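Local coordinates for toll-like receptor 13 (Mus musculus, PDB 4Z0C), which recognises bacterial 23S ribosomal RNA through its leucine-rich-repeat ectodomain and signals via MYD88 and TRAF6 to activate NF-kappa-B and inflammation, at residues 377-391 against 401-415. Residues are numbered along the deposited sequence; the frame is centred on the assembly and turned at random.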
# COMPACT_ATOMS: atom_id res chain seq x y z
N HIS A 377 11.45 5.55 -38.87
CA HIS A 377 12.71 5.75 -38.16
C HIS A 377 12.56 6.13 -36.69
O HIS A 377 13.55 6.37 -36.00
CB HIS A 377 13.56 6.79 -38.91
CG HIS A 377 14.39 6.20 -40.01
ND1 HIS A 377 14.08 6.37 -41.34
CD2 HIS A 377 15.52 5.46 -39.97
CE1 HIS A 377 14.99 5.76 -42.08
NE2 HIS A 377 15.87 5.20 -41.27
N LEU A 378 11.31 6.19 -36.21
CA LEU A 378 11.02 6.54 -34.82
C LEU A 378 11.76 5.62 -33.83
O LEU A 378 11.74 4.40 -33.99
CB LEU A 378 9.50 6.49 -34.56
CG LEU A 378 8.90 7.30 -33.41
CD1 LEU A 378 9.11 8.79 -33.63
CD2 LEU A 378 7.42 7.00 -33.20
N GLU A 379 12.45 6.21 -32.86
CA GLU A 379 13.16 5.45 -31.82
C GLU A 379 12.58 5.64 -30.42
O GLU A 379 12.69 4.76 -29.57
CB GLU A 379 14.65 5.81 -31.85
CG GLU A 379 15.38 5.06 -32.93
CD GLU A 379 16.74 5.63 -33.23
OE1 GLU A 379 17.06 6.73 -32.74
OE2 GLU A 379 17.49 4.96 -33.97
N PHE A 380 11.95 6.80 -30.19
CA PHE A 380 11.30 7.07 -28.91
C PHE A 380 9.86 7.55 -29.14
O PHE A 380 9.60 8.49 -29.88
CB PHE A 380 12.08 8.11 -28.10
CG PHE A 380 11.34 8.60 -26.86
CD1 PHE A 380 11.42 7.89 -25.67
CD2 PHE A 380 10.59 9.77 -26.90
CE1 PHE A 380 10.74 8.33 -24.53
CE2 PHE A 380 9.92 10.23 -25.76
CZ PHE A 380 10.00 9.50 -24.57
N LEU A 381 8.92 6.90 -28.47
CA LEU A 381 7.52 7.29 -28.54
C LEU A 381 6.98 7.32 -27.13
O LEU A 381 7.17 6.36 -26.36
CB LEU A 381 6.73 6.32 -29.41
CG LEU A 381 5.20 6.51 -29.42
CD1 LEU A 381 4.81 7.87 -29.97
CD2 LEU A 381 4.49 5.40 -30.19
N SER A 382 6.38 8.44 -26.74
CA SER A 382 5.72 8.50 -25.45
C SER A 382 4.22 8.79 -25.58
O SER A 382 3.81 9.75 -26.24
CB SER A 382 6.37 9.53 -24.56
OG SER A 382 5.53 9.82 -23.46
N LEU A 383 3.40 7.97 -24.92
CA LEU A 383 1.95 8.17 -24.89
C LEU A 383 1.47 8.33 -23.45
O LEU A 383 0.26 8.26 -23.21
CB LEU A 383 1.23 6.98 -25.53
CG LEU A 383 1.66 6.65 -26.97
CD1 LEU A 383 1.04 5.38 -27.52
CD2 LEU A 383 1.31 7.79 -27.84
N SER A 384 2.41 8.50 -22.50
CA SER A 384 2.08 8.59 -21.07
C SER A 384 0.96 9.54 -20.77
O SER A 384 0.86 10.58 -21.40
CB SER A 384 3.29 9.02 -20.23
OG SER A 384 4.18 7.95 -20.12
N ARG A 385 0.15 9.18 -19.78
CA ARG A 385 -0.94 10.04 -19.31
C ARG A 385 -1.95 10.33 -20.40
O ARG A 385 -2.50 11.43 -20.46
CB ARG A 385 -0.41 11.35 -18.73
CG ARG A 385 0.56 11.15 -17.61
CD ARG A 385 0.53 12.27 -16.59
NE ARG A 385 1.40 11.91 -15.47
CZ ARG A 385 0.99 11.31 -14.35
NH1 ARG A 385 -0.30 11.02 -14.18
NH2 ARG A 385 1.86 11.00 -13.41
N ASN A 386 -2.20 9.35 -21.24
CA ASN A 386 -3.39 9.37 -22.08
C ASN A 386 -4.43 8.41 -21.51
O ASN A 386 -4.09 7.37 -20.97
CB ASN A 386 -3.06 9.06 -23.54
CG ASN A 386 -2.41 10.26 -24.27
OD1 ASN A 386 -3.09 11.22 -24.61
ND2 ASN A 386 -1.10 10.19 -24.50
N PRO A 387 -5.72 8.79 -21.60
CA PRO A 387 -6.80 7.93 -21.10
C PRO A 387 -7.05 6.75 -22.04
O PRO A 387 -8.16 6.57 -22.51
CB PRO A 387 -8.01 8.87 -21.10
CG PRO A 387 -7.71 9.87 -22.21
CD PRO A 387 -6.22 10.07 -22.15
N ILE A 388 -6.01 5.96 -22.27
CA ILE A 388 -6.04 4.78 -23.13
C ILE A 388 -6.29 3.54 -22.26
O ILE A 388 -5.53 3.26 -21.33
CB ILE A 388 -4.65 4.60 -23.78
CG1 ILE A 388 -4.35 5.74 -24.76
CG2 ILE A 388 -4.54 3.26 -24.48
CD1 ILE A 388 -2.84 5.86 -25.12
N THR A 389 -7.36 2.80 -22.55
CA THR A 389 -7.61 1.58 -21.79
C THR A 389 -7.09 0.36 -22.53
O THR A 389 -6.85 -0.69 -21.93
CB THR A 389 -9.10 1.38 -21.48
OG1 THR A 389 -9.83 1.22 -22.71
CG2 THR A 389 -9.64 2.57 -20.70
N GLU A 390 -6.90 0.50 -23.84
CA GLU A 390 -6.53 -0.62 -24.69
C GLU A 390 -5.65 -0.19 -25.86
O GLU A 390 -5.81 0.90 -26.40
CB GLU A 390 -7.80 -1.30 -25.22
CG GLU A 390 -8.09 -2.66 -24.61
CD GLU A 390 -9.41 -3.25 -25.05
OE1 GLU A 390 -9.39 -4.33 -25.68
OE2 GLU A 390 -10.47 -2.65 -24.76
N LEU A 391 -4.72 -1.05 -26.24
CA LEU A 391 -3.85 -0.77 -27.39
C LEU A 391 -4.43 -1.24 -28.72
O LEU A 391 -4.64 -2.44 -28.92
CB LEU A 391 -2.51 -1.45 -27.17
CG LEU A 391 -1.70 -0.79 -26.07
CD1 LEU A 391 -0.39 -1.54 -25.87
CD2 LEU A 391 -1.48 0.68 -26.43
N ALA A 401 11.90 0.36 -35.86
CA ALA A 401 13.10 0.99 -35.30
C ALA A 401 12.96 1.39 -33.84
O ALA A 401 13.93 1.82 -33.21
CB ALA A 401 13.52 2.20 -36.14
N LEU A 402 11.76 1.23 -33.29
CA LEU A 402 11.45 1.75 -31.96
C LEU A 402 12.31 1.07 -30.89
O LEU A 402 12.44 -0.15 -30.88
CB LEU A 402 9.96 1.60 -31.66
CG LEU A 402 9.40 2.59 -30.63
CD1 LEU A 402 9.36 3.99 -31.23
CD2 LEU A 402 8.01 2.16 -30.15
N LYS A 403 12.93 1.87 -30.03
CA LYS A 403 13.81 1.34 -29.01
C LYS A 403 13.18 1.56 -27.65
O LYS A 403 13.38 0.77 -26.72
CB LYS A 403 15.19 1.99 -29.08
CG LYS A 403 15.86 1.82 -30.44
CD LYS A 403 17.15 2.62 -30.61
CE LYS A 403 18.36 1.80 -30.19
NZ LYS A 403 19.65 2.44 -30.58
N GLU A 404 12.39 2.62 -27.53
CA GLU A 404 11.76 2.93 -26.25
C GLU A 404 10.31 3.37 -26.39
O GLU A 404 10.01 4.32 -27.11
CB GLU A 404 12.56 4.01 -25.52
CG GLU A 404 11.86 4.46 -24.24
CD GLU A 404 12.75 5.26 -23.29
OE1 GLU A 404 12.18 5.85 -22.34
OE2 GLU A 404 13.99 5.29 -23.49
N LEU A 405 9.41 2.70 -25.66
CA LEU A 405 7.99 3.05 -25.65
C LEU A 405 7.56 3.39 -24.23
O LEU A 405 7.71 2.59 -23.31
CB LEU A 405 7.14 1.89 -26.22
CG LEU A 405 5.60 2.01 -26.24
CD1 LEU A 405 5.11 3.21 -27.08
CD2 LEU A 405 4.94 0.72 -26.73
N ASN A 406 7.05 4.60 -24.04
CA ASN A 406 6.57 5.02 -22.72
C ASN A 406 5.05 5.15 -22.70
O ASN A 406 4.47 6.05 -23.34
CB ASN A 406 7.22 6.35 -22.31
CG ASN A 406 6.88 6.75 -20.88
OD1 ASN A 406 6.30 5.97 -20.12
ND2 ASN A 406 7.22 7.98 -20.52
N LEU A 407 4.43 4.25 -21.94
CA LEU A 407 2.98 4.16 -21.77
C LEU A 407 2.60 4.32 -20.30
O LEU A 407 1.54 3.89 -19.89
CB LEU A 407 2.50 2.80 -22.26
CG LEU A 407 2.51 2.61 -23.78
CD1 LEU A 407 2.37 1.15 -24.11
CD2 LEU A 407 1.31 3.36 -24.35
N ALA A 408 3.46 4.94 -19.51
CA ALA A 408 3.22 5.10 -18.08
C ALA A 408 2.01 5.97 -17.77
O ALA A 408 1.76 6.94 -18.45
CB ALA A 408 4.45 5.66 -17.40
N ALA A 409 1.27 5.59 -16.73
CA ALA A 409 0.14 6.36 -16.22
C ALA A 409 -0.97 6.57 -17.24
O ALA A 409 -1.79 7.49 -17.11
CB ALA A 409 0.59 7.68 -15.63
N CYS A 410 -1.02 5.70 -18.24
CA CYS A 410 -2.24 5.59 -19.03
C CYS A 410 -3.26 4.78 -18.20
O CYS A 410 -3.07 4.58 -17.00
CB CYS A 410 -1.95 4.89 -20.34
SG CYS A 410 -0.94 5.87 -21.44
N TRP A 411 -4.35 4.33 -18.82
CA TRP A 411 -5.38 3.60 -18.09
C TRP A 411 -5.46 2.15 -18.53
O TRP A 411 -6.51 1.51 -18.45
CB TRP A 411 -6.75 4.27 -18.27
CG TRP A 411 -6.86 5.64 -17.70
CD1 TRP A 411 -5.91 6.32 -16.97
CD2 TRP A 411 -7.98 6.53 -17.83
NE1 TRP A 411 -6.38 7.57 -16.63
CE2 TRP A 411 -7.64 7.72 -17.15
CE3 TRP A 411 -9.22 6.44 -18.47
CZ2 TRP A 411 -8.52 8.80 -17.07
CZ3 TRP A 411 -10.09 7.52 -18.39
CH2 TRP A 411 -9.74 8.68 -17.69
N ILE A 412 -4.35 1.62 -19.01
CA ILE A 412 -4.37 0.34 -19.69
C ILE A 412 -4.86 -0.82 -18.81
O ILE A 412 -4.39 -1.07 -17.68
CB ILE A 412 -3.03 0.02 -20.34
CG1 ILE A 412 -2.78 1.03 -21.48
CG2 ILE A 412 -2.98 -1.44 -20.81
CD1 ILE A 412 -1.32 1.17 -21.87
N VAL A 413 -5.85 -1.50 -19.37
CA VAL A 413 -6.69 -2.40 -18.63
C VAL A 413 -6.32 -3.82 -19.02
O VAL A 413 -6.53 -4.76 -18.27
CB VAL A 413 -8.15 -2.02 -18.96
CG1 VAL A 413 -8.85 -3.09 -19.79
CG2 VAL A 413 -8.88 -1.59 -17.72
N THR A 414 -5.72 -3.97 -20.20
CA THR A 414 -5.35 -5.31 -20.65
C THR A 414 -4.31 -5.23 -21.79
O THR A 414 -4.31 -4.29 -22.58
CB THR A 414 -6.60 -6.11 -21.10
OG1 THR A 414 -6.29 -7.50 -21.22
CG2 THR A 414 -7.15 -5.57 -22.40
N ILE A 415 -3.42 -6.21 -21.82
CA ILE A 415 -2.50 -6.41 -22.93
C ILE A 415 -2.38 -7.92 -23.17
O ILE A 415 -2.71 -8.72 -22.29
CB ILE A 415 -1.08 -5.84 -22.62
CG1 ILE A 415 -0.64 -6.22 -21.20
CG2 ILE A 415 -1.06 -4.34 -22.76
CD1 ILE A 415 0.82 -5.89 -20.89
O HOH W 1 10.40 2.75 -35.87
O HOH W 2 -4.09 -3.47 -25.24
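Two successive leucine-rich repeats stack here in the solenoid of the receptor ectodomain, strand 380-382 running parallel to 404-406. Leu381 N donates to Glu404 O, and Leu381 O takes Asn406 N at 2.9 Å; Leu383 N then reaches Asn406 O at 2.7 Å. Glu379 O accepts from both Lys403 N and Glu404 N. Leu381 and Leu405 lie side by side in the core, CD2 to CD1 3.9 Å, as do Leu383 and Leu407. On the other face Glu404 runs alongside Phe380, its carboxylate at the ring edge and turned 80° from the ring plane, with OE1 3.6 Å from CE1. Past the strands, Asn406 OD1 accepts from Ala408 N in an Asx turn, while Ala408 O binds Arg385 N. The SG of Cys410, anti to its own carbonyl carbon (chi1 -68°), comes 3.2 Å from Leu383 O. Pro387, centre of an inverse gamma turn, lays CB over the six-membered ring of Trp411, 3.7 Å from its centroid, a CH-pi contact. Strand 356-358 flanks 380-382 and strand 428-430 flanks 404-406, continuing the stack both ways; Trp411 and Thr389 also pack on Val413 of the second subunit.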